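Local atomic coordinates of TAF6 (Antonospora locustae, PDB entry 4ATG), a protein that is probably a subunit of the general transcription factor TFIID, its HEAT repeat-containing C-terminal domain being involved in Taf6-Taf9 complex formation. Residues C95-S100 and K134-V139; M109-V114 and L157-K162; E174-T179 and K184-L189. One frame throughout, in Å; residues are numbered along the deposited sequence. Where two conformers were deposited one is given.

Contact 1: C95-S100 and K134-V139; sequences CVIGKS and KTLKGV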
loop_
_atom_site.group_PDB
_atom_site.type_symbol
_atom_site.label_atom_id
_atom_site.label_comp_id
_atom_site.label_asym_id
_atom_site.label_seq_id
_atom_site.Cartn_x
_atom_site.Cartn_y
_atom_site.Cartn_z
ATOM N N CYS A 95 -4.290 -1.522 -3.039
ATOM C CA CYS A 95 -4.080 -0.368 -3.938
ATOM C C CYS A 95 -3.087 -0.672 -5.037
ATOM O O CYS A 95 -3.157 -0.055 -6.099
ATOM C CB CYS A 95 -3.668 0.871 -3.156
ATOM S SG CYS A 95 -4.940 1.467 -2.029
ATOM N N VAL A 96 -2.159 -1.609 -4.791
ATOM C CA VAL A 96 -1.144 -1.989 -5.804
ATOM C C VAL A 96 -1.792 -2.899 -6.864
ATOM O O VAL A 96 -1.646 -2.666 -8.066
ATOM C CB VAL A 96 0.082 -2.716 -5.159
ATOM C CG1 VAL A 96 1.071 -3.207 -6.220
ATOM C CG2 VAL A 96 0.802 -1.826 -4.139
ATOM N N ILE A 97 -2.488 -3.942 -6.394
ATOM C CA ILE A 97 -3.045 -5.009 -7.224
ATOM C C ILE A 97 -4.554 -4.960 -7.549
ATOM O O ILE A 97 -5.004 -5.730 -8.386
ATOM C CB ILE A 97 -2.600 -6.395 -6.657
ATOM C CG1 ILE A 97 -3.262 -6.701 -5.302
ATOM C CG2 ILE A 97 -1.076 -6.530 -6.573
ATOM C CD1 ILE A 97 -4.172 -7.770 -5.310
ATOM N N GLY A 98 -5.313 -4.105 -6.866
ATOM C CA GLY A 98 -6.759 -3.974 -7.040
ATOM C C GLY A 98 -7.211 -3.907 -8.487
ATOM O O GLY A 98 -6.635 -3.155 -9.280
ATOM N N LYS A 99 -8.213 -4.734 -8.850
ATOM C CA LYS A 99 -8.696 -4.808 -10.236
ATOM C C LYS A 99 -9.481 -3.583 -10.682
ATOM O O LYS A 99 -9.539 -3.312 -11.872
ATOM C CB LYS A 99 -9.498 -6.112 -10.499
ATOM C CG LYS A 99 -10.815 -6.244 -9.733
ATOM C CD LYS A 99 -11.481 -7.587 -10.002
ATOM C CE LYS A 99 -12.759 -7.762 -9.227
ATOM N NZ LYS A 99 -13.446 -9.030 -9.591
ATOM N N SER A 100 -10.106 -2.859 -9.739
ATOM C CA SER A 100 -10.960 -1.717 -10.082
ATOM C C SER A 100 -10.241 -0.366 -10.173
ATOM O O SER A 100 -10.841 0.609 -10.623
ATOM C CB SER A 100 -12.161 -1.651 -9.137
ATOM O OG SER A 100 -12.791 -2.918 -9.026
ATOM N N LYS A 134 4.904 -13.357 -1.743
ATOM C CA LYS A 134 3.935 -14.384 -2.159
ATOM C C LYS A 134 2.726 -13.764 -2.837
ATOM O O LYS A 134 2.331 -14.234 -3.912
ATOM C CB LYS A 134 3.521 -15.289 -0.977
ATOM C CG LYS A 134 2.663 -16.475 -1.395
ATOM C CD LYS A 134 2.199 -17.316 -0.198
ATOM C CE LYS A 134 1.581 -18.608 -0.693
ATOM N NZ LYS A 134 1.404 -19.600 0.398
ATOM N N THR A 135 2.173 -12.694 -2.241
ATOM C CA THR A 135 1.026 -11.970 -2.785
ATOM C C THR A 135 1.378 -11.395 -4.167
ATOM O O THR A 135 0.651 -11.627 -5.129
ATOM C CB THR A 135 0.579 -10.878 -1.801
ATOM O OG1 THR A 135 0.164 -11.508 -0.592
ATOM C CG2 THR A 135 -0.546 -10.004 -2.353
ATOM N N LEU A 136 2.486 -10.656 -4.254
ATOM C CA LEU A 136 2.894 -10.006 -5.505
ATOM C C LEU A 136 3.202 -10.966 -6.640
ATOM O O LEU A 136 2.709 -10.770 -7.763
ATOM C CB LEU A 136 4.085 -9.079 -5.242
ATOM C CG LEU A 136 3.838 -7.912 -4.287
ATOM C CD1 LEU A 136 5.150 -7.245 -3.927
ATOM C CD2 LEU A 136 2.862 -6.902 -4.878
ATOM N N LYS A 137 4.040 -11.983 -6.380
ATOM C CA LYS A 137 4.400 -12.963 -7.400
ATOM C C LYS A 137 3.123 -13.690 -7.857
ATOM O O LYS A 137 2.978 -13.972 -9.050
ATOM C CB LYS A 137 5.434 -13.972 -6.859
ATOM C CG LYS A 137 5.999 -14.907 -7.924
ATOM C CD LYS A 137 6.251 -16.325 -7.401
ATOM C CE LYS A 137 5.034 -17.221 -7.497
ATOM N NZ LYS A 137 5.367 -18.638 -7.193
ATOM N N GLY A 138 2.208 -13.941 -6.916
ATOM C CA GLY A 138 0.937 -14.603 -7.206
ATOM C C GLY A 138 0.081 -13.868 -8.221
ATOM O O GLY A 138 -0.408 -14.483 -9.170
ATOM N N VAL A 139 -0.067 -12.540 -8.040
ATOM C CA VAL A 139 -0.852 -11.635 -8.883
ATOM C C VAL A 139 -0.182 -11.465 -10.240
ATOM O O VAL A 139 -0.848 -11.609 -11.268
ATOM C CB VAL A 139 -1.134 -10.283 -8.172
ATOM C CG1 VAL A 139 -1.802 -9.273 -9.120
ATOM C CG2 VAL A 139 -1.989 -10.490 -6.915
#

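Contact 2: M109-V114 and L157-K162; sequences MSADIV and LSILSK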
loop_
_atom_site.group_PDB
_atom_site.type_symbol
_atom_site.label_atom_id
_atom_site.label_comp_id
_atom_site.label_asym_id
_atom_site.label_seq_id
_atom_site.Cartn_x
_atom_site.Cartn_y
_atom_site.Cartn_z
ATOM N N MET A 109 2.311 4.618 -6.133
ATOM C CA MET A 109 2.419 5.345 -4.862
ATOM C C MET A 109 2.288 4.368 -3.697
ATOM O O MET A 109 3.079 4.421 -2.761
ATOM C CB MET A 109 1.331 6.419 -4.752
ATOM C CG MET A 109 1.419 7.210 -3.479
ATOM S SD MET A 109 -0.037 8.247 -3.268
ATOM C CE MET A 109 0.379 9.080 -1.782
ATOM N N SER A 110 1.280 3.478 -3.765
ATOM C CA SER A 110 1.083 2.471 -2.713
ATOM C C SER A 110 2.274 1.519 -2.673
ATOM O O SER A 110 2.725 1.172 -1.592
ATOM C CB SER A 110 -0.194 1.678 -2.933
ATOM O OG SER A 110 -0.340 0.753 -1.864
ATOM N N ALA A 111 2.806 1.112 -3.869
ATOM C CA ALA A 111 3.960 0.201 -3.964
ATOM C C ALA A 111 5.188 0.808 -3.265
ATOM O O ALA A 111 5.945 0.079 -2.619
ATOM C CB ALA A 111 4.288 -0.095 -5.431
ATOM N N ASP A 112 5.360 2.149 -3.362
ATOM C CA ASP A 112 6.445 2.874 -2.708
ATOM C C ASP A 112 6.359 2.741 -1.186
ATOM O O ASP A 112 7.393 2.626 -0.512
ATOM C CB ASP A 112 6.408 4.340 -3.100
ATOM C CG ASP A 112 6.720 4.585 -4.569
ATOM O OD1 ASP A 112 7.371 3.709 -5.197
ATOM O OD2 ASP A 112 6.328 5.655 -5.085
ATOM N N ILE A 113 5.130 2.745 -0.645
ATOM C CA ILE A 113 4.942 2.603 0.812
ATOM C C ILE A 113 5.172 1.174 1.217
ATOM O O ILE A 113 5.795 0.930 2.259
ATOM C CB ILE A 113 3.587 3.198 1.316
ATOM C CG1 ILE A 113 3.406 4.663 0.767
ATOM C CG2 ILE A 113 3.540 3.191 2.885
ATOM C CD1 ILE A 113 4.550 5.652 1.073
ATOM N N VAL A 114 4.715 0.220 0.401
ATOM C CA VAL A 114 5.008 -1.204 0.675
ATOM C C VAL A 114 6.528 -1.396 0.737
ATOM O O VAL A 114 7.016 -2.143 1.593
ATOM C CB VAL A 114 4.386 -2.153 -0.375
ATOM C CG1 VAL A 114 4.905 -3.596 -0.226
ATOM C CG2 VAL A 114 2.865 -2.123 -0.301
ATOM N N LEU A 157 7.353 -5.490 -6.990
ATOM C CA LEU A 157 8.473 -6.421 -6.896
ATOM C C LEU A 157 9.772 -5.776 -7.368
ATOM O O LEU A 157 10.820 -5.921 -6.716
ATOM C CB LEU A 157 8.211 -7.658 -7.772
ATOM C CG LEU A 157 7.227 -8.700 -7.190
ATOM C CD1 LEU A 157 6.872 -9.748 -8.234
ATOM C CD2 LEU A 157 7.831 -9.410 -5.960
ATOM N N SER A 158 9.697 -5.039 -8.496
ATOM C CA SER A 158 10.858 -4.420 -9.142
ATOM C C SER A 158 11.607 -3.409 -8.267
ATOM O O SER A 158 12.810 -3.199 -8.464
ATOM C CB SER A 158 10.441 -3.776 -10.460
ATOM O OG SER A 158 9.939 -2.456 -10.302
ATOM N N ILE A 159 10.896 -2.756 -7.325
ATOM C CA ILE A 159 11.546 -1.733 -6.493
ATOM C C ILE A 159 12.002 -2.256 -5.104
ATOM O O ILE A 159 12.682 -1.521 -4.385
ATOM C CB ILE A 159 10.652 -0.461 -6.366
ATOM C CG1 ILE A 159 9.379 -0.761 -5.539
ATOM C CG2 ILE A 159 10.332 0.150 -7.773
ATOM C CD1 ILE A 159 8.600 0.490 -5.024
ATOM N N LEU A 160 11.609 -3.478 -4.704
ATOM C CA LEU A 160 11.962 -3.980 -3.352
ATOM C C LEU A 160 13.467 -4.085 -3.083
ATOM O O LEU A 160 13.958 -3.490 -2.120
ATOM C CB LEU A 160 11.247 -5.293 -3.020
ATOM C CG LEU A 160 9.720 -5.215 -2.989
ATOM C CD1 LEU A 160 9.087 -6.597 -2.810
ATOM C CD2 LEU A 160 9.233 -4.184 -1.941
ATOM N N SER A 161 14.190 -4.797 -3.950
ATOM C CA SER A 161 15.644 -5.003 -3.841
ATOM C C SER A 161 16.158 -5.721 -5.061
ATOM O O SER A 161 15.386 -6.389 -5.755
ATOM C CB SER A 161 15.983 -5.832 -2.599
ATOM O OG SER A 161 15.533 -7.177 -2.701
ATOM N N LYS A 162 17.487 -5.623 -5.303
ATOM C CA LYS A 162 18.152 -6.336 -6.393
ATOM C C LYS A 162 18.012 -7.836 -6.201
ATOM O O LYS A 162 17.900 -8.555 -7.192
ATOM C CB LYS A 162 19.640 -5.955 -6.467
ATOM C CG LYS A 162 19.879 -4.539 -6.971
ATOM C CD LYS A 162 21.374 -4.252 -7.135
ATOM C CE LYS A 162 21.755 -2.912 -6.553
ATOM N NZ LYS A 162 23.159 -2.913 -6.074
#

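Contact 3: E174-T179 and K184-L189; sequences EEYKRT and KVTNLL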
loop_
_atom_site.group_PDB
_atom_site.type_symbol
_atom_site.label_atom_id
_atom_site.label_comp_id
_atom_site.label_asym_id
_atom_site.label_seq_id
_atom_site.Cartn_x
_atom_site.Cartn_y
_atom_site.Cartn_z
ATOM N N GLU A 174 10.638 -15.471 -18.231
ATOM C CA GLU A 174 10.376 -16.231 -19.456
ATOM C C GLU A 174 8.998 -16.918 -19.447
ATOM O O GLU A 174 8.302 -16.876 -20.464
ATOM C CB GLU A 174 11.537 -17.168 -19.818
ATOM C CG GLU A 174 12.803 -16.441 -20.258
ATOM C CD GLU A 174 12.663 -15.310 -21.271
ATOM O OE1 GLU A 174 12.057 -15.529 -22.346
ATOM O OE2 GLU A 174 13.158 -14.196 -20.980
ATOM N N GLU A 175 8.559 -17.448 -18.281
ATOM C CA GLU A 175 7.228 -18.055 -18.154
ATOM C C GLU A 175 6.144 -16.987 -18.342
ATOM O O GLU A 175 5.170 -17.238 -19.046
ATOM C CB GLU A 175 7.057 -18.796 -16.816
ATOM C CG GLU A 175 5.696 -19.470 -16.657
ATOM C CD GLU A 175 5.385 -20.182 -15.353
ATOM O OE1 GLU A 175 6.229 -20.155 -14.427
ATOM O OE2 GLU A 175 4.272 -20.747 -15.250
ATOM N N TYR A 176 6.328 -15.795 -17.754
ATOM C CA TYR A 176 5.354 -14.720 -17.920
ATOM C C TYR A 176 5.183 -14.371 -19.408
ATOM O O TYR A 176 4.058 -14.332 -19.917
ATOM C CB TYR A 176 5.734 -13.445 -17.116
ATOM C CG TYR A 176 4.664 -12.402 -17.326
ATOM C CD1 TYR A 176 3.481 -12.437 -16.590
ATOM C CD2 TYR A 176 4.739 -11.503 -18.392
ATOM C CE1 TYR A 176 2.437 -11.561 -16.861
ATOM C CE2 TYR A 176 3.680 -10.657 -18.701
ATOM C CZ TYR A 176 2.519 -10.712 -17.952
ATOM O OH TYR A 176 1.474 -9.872 -18.239
ATOM N N LYS A 177 6.309 -14.118 -20.084
ATOM C CA LYS A 177 6.336 -13.739 -21.488
ATOM C C LYS A 177 5.692 -14.780 -22.380
ATOM O O LYS A 177 4.937 -14.413 -23.275
ATOM C CB LYS A 177 7.763 -13.427 -21.947
ATOM C CG LYS A 177 8.338 -12.145 -21.331
ATOM C CD LYS A 177 9.652 -11.805 -22.020
ATOM C CE LYS A 177 10.621 -11.080 -21.135
ATOM N NZ LYS A 177 12.002 -11.158 -21.678
ATOM N N ARG A 178 5.947 -16.070 -22.102
ATOM C CA ARG A 178 5.430 -17.198 -22.881
ATOM C C ARG A 178 3.937 -17.453 -22.685
ATOM O O ARG A 178 3.233 -17.741 -23.660
ATOM C CB ARG A 178 6.236 -18.469 -22.547
ATOM C CG ARG A 178 5.868 -19.696 -23.388
ATOM C CD ARG A 178 6.673 -20.926 -23.013
ATOM N NE ARG A 178 6.527 -21.313 -21.606
ATOM C CZ ARG A 178 5.518 -22.026 -21.113
ATOM N NH1 ARG A 178 4.511 -22.397 -21.895
ATOM N NH2 ARG A 178 5.492 -22.347 -19.830
ATOM N N THR A 179 3.463 -17.384 -21.429
ATOM C CA THR A 179 2.091 -17.754 -21.077
ATOM C C THR A 179 1.063 -16.631 -20.913
ATOM O O THR A 179 -0.141 -16.889 -21.035
ATOM C CB THR A 179 2.106 -18.681 -19.864
ATOM O OG1 THR A 179 2.498 -17.936 -18.718
ATOM C CG2 THR A 179 3.054 -19.846 -20.036
ATOM N N LYS A 184 1.957 -4.124 -21.585
ATOM C CA LYS A 184 2.328 -3.141 -20.564
ATOM C C LYS A 184 3.220 -3.788 -19.493
ATOM O O LYS A 184 4.100 -3.121 -18.937
ATOM C CB LYS A 184 1.068 -2.542 -19.930
ATOM C CG LYS A 184 1.294 -1.274 -19.130
ATOM C CD LYS A 184 0.181 -1.113 -18.112
ATOM C CE LYS A 184 -0.142 0.331 -17.895
ATOM N NZ LYS A 184 -1.363 0.488 -17.073
ATOM N N VAL A 185 2.981 -5.086 -19.210
ATOM C CA VAL A 185 3.749 -5.848 -18.216
ATOM C C VAL A 185 5.110 -6.227 -18.822
ATOM O O VAL A 185 6.132 -6.003 -18.186
ATOM C CB VAL A 185 2.965 -7.074 -17.663
ATOM C CG1 VAL A 185 3.775 -7.832 -16.608
ATOM C CG2 VAL A 185 1.615 -6.646 -17.086
ATOM N N THR A 186 5.126 -6.781 -20.043
ATOM C CA THR A 186 6.386 -7.152 -20.715
ATOM C C THR A 186 7.276 -5.939 -20.941
ATOM O O THR A 186 8.493 -6.072 -20.847
ATOM C CB THR A 186 6.161 -7.973 -21.988
ATOM O OG1 THR A 186 5.566 -7.137 -22.979
ATOM C CG2 THR A 186 5.316 -9.198 -21.745
ATOM N N ASN A 187 6.680 -4.749 -21.217
ATOM C CA ASN A 187 7.455 -3.504 -21.377
ATOM C C ASN A 187 8.179 -3.161 -20.084
ATOM O O ASN A 187 9.356 -2.810 -20.112
ATOM C CB ASN A 187 6.574 -2.326 -21.815
ATOM C CG ASN A 187 6.257 -2.298 -23.295
ATOM O OD1 ASN A 187 6.904 -2.956 -24.120
ATOM N ND2 ASN A 187 5.258 -1.512 -23.669
ATOM N N LEU A 188 7.487 -3.296 -18.944
ATOM C CA LEU A 188 8.083 -3.037 -17.631
ATOM C C LEU A 188 9.176 -4.079 -17.354
ATOM O O LEU A 188 10.271 -3.733 -16.928
ATOM C CB LEU A 188 6.999 -3.115 -16.519
ATOM C CG LEU A 188 7.498 -2.999 -15.061
ATOM C CD1 LEU A 188 8.248 -1.660 -14.805
ATOM C CD2 LEU A 188 6.337 -3.155 -14.071
ATOM N N LEU A 189 8.862 -5.345 -17.602
ATOM C CA LEU A 189 9.751 -6.479 -17.401
ATOM C C LEU A 189 11.062 -6.277 -18.157
ATOM O O LEU A 189 12.122 -6.397 -17.544
ATOM C CB LEU A 189 9.020 -7.763 -17.834
ATOM C CG LEU A 189 9.681 -9.121 -17.558
ATOM C CD1 LEU A 189 10.054 -9.266 -16.087
ATOM C CD2 LEU A 189 8.723 -10.266 -17.928
#

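Contact 1: C95-S100 and K134-V139
Ile97 and Val139 form the centre of this contact, two branched side chains whose methyls mesh at a slant. Ile97 CG2 rests 3.8 Å from Val139 CG1, and the far end of the isoleucine, CD1, comes equally near to Val139 CG2, at 3.8 Å. Both branches of the valine are thus used. The first torsion of Ile97 (chi1 69°) tucks CG1 between the backbone N and the carbonyl carbon, leaving CG2 beside the backbone N to face the valine. One turn earlier, Leu136 CD2 adds a looser contact, 4.3 Å from Ile97 CG2 and also 4.3 Å from Val96 CG1. An alanine in place of Val139 would leave Ile97 CD1 and CG2 without the methyls they now rest on, and would probably let the isoleucine shift.

Farther out, Ala153 of helix 147-160 touches both Ile97 and Val139, while Val96 leans on helix 104-121. The helix carrying Val96 and Ile97 ends here: Gly98 leaves the helical conformation, and Arg107 binds the carbonyls of Val96 and Gly98. The contact joins helix 85-97 to helix 128-140, the next but one in the chain, as expected where helices stack in a HEAT-repeat array. Its across-segment chemistry is wholly aliphatic, so the fit depends on methyl shape and carries no directional bond.

Contact 2: M109-V114 and L157-K162
Asp112 and Ile159 mark the closest backbone approach, their CA atoms 7.8 Å apart, with a turn of helix 104-121 on one side and the last part of helix 147-160 on the other. At that spacing one long side chain is enough to bridge the gap, and Ile159 supplies it. Its CG1 branch, held between the backbone N and the carbonyl carbon (chi1 68°), runs on extended (chi2 165°) and delivers the terminal methyl, CD1, to the opposite helix. There CD1 settles over the Ala111-Asp112 backbone, 3.6 Å from Ala111 O and 3.4 Å from Asp112 OD1, with Ala111 CB a looser neighbour at 4.4 Å. The aspartate and isoleucine side chains cross at about a right angle. Although the CB of Asp112 is directed away from helix 147-160, the carboxylate bends back far enough for OD1 to reach the methyl.

Helices 104-121 and 147-160 are separated in the chain by helix 128-140, and their pairing is the side-by-side stacking from which a HEAT-repeat solenoid is built. Ala111 is buried in this seam and also touches Tyr155 and Cys156 of helix 147-160. A polar link joins the same pair of helices: Lys115 NZ binds the carbonyl oxygen of Ile159, with a weaker bond to that of Leu160. Just beyond, the chain turns into helix 162-179, where Ser161 is the N-cap and its OG accepts a bond from Val164 N.

Contact 3: E174-T179 and K184-L189
Lys177 and Thr186 bring the two backbones closest, 6.6 Å between their CA atoms, where helix segments 174-179 and 184-189 run nearly antiparallel at 153° with axes 10.6 Å apart. This is a helical hairpin, made of the last two helices of the chain and a short turn, in the manner of the paired helices of HEAT proteins.

Tyr176 is its main filler. With CG anti to the backbone N (chi1 -179°), the side chain reaches across to the second helix and crosses that of Val185 at about a right angle. Val185 CG1 presses against the phenol end, 3.4 Å from Tyr176 CZ, and Val185 CB lies 3.2 Å from Tyr176 OH. Thr186 comes in differently: its CG2 methyl sits at the ring edge, in the ring plane, 3.8 Å from Tyr176 CE2. The buried hydroxyl is hydrogen-bonded to Gln150 OE1 and Lys182 N, while Trp140 stacks on the ring, so the tyrosine is held at its hydroxyl by hydrogen bonds and by a stacked ring.

Beside it, the aliphatic part of Lys177 slants over Leu189, with CE 3.8 Å from Leu189 CD2. The charged end goes on past the leucine to a salt bridge within its own helix, Lys177 NZ to Glu174 OE2 at 3.3 Å, whose hydrogen bond is weak. On the same helix, Glu175 O is gripped twice by Thr179, whose N and OG1 approach from opposite faces of the carbonyl plane, OG1 at 2.8 Å.

Contacts 1 and 2 interlock along the chain: between them they use four successive helices, each contact joining a helix to the next but one, and they touch where Val96 packs on Ser110 and Ala111, and Leu136 on Leu157. Both lie near the middle of the molecule. Contact 1 is the buried, purely aliphatic one; contact 2 is partly buried, its methyl resting on oxygen as well as carbon. Contact 3 lies farther out, its centre about 23 Å from the centre of the chain, and joins consecutive helices without touching the other two. It is nevertheless buried, buries the largest area of the three, and adds an aromatic ring and a lysine chain to the aliphatic packing.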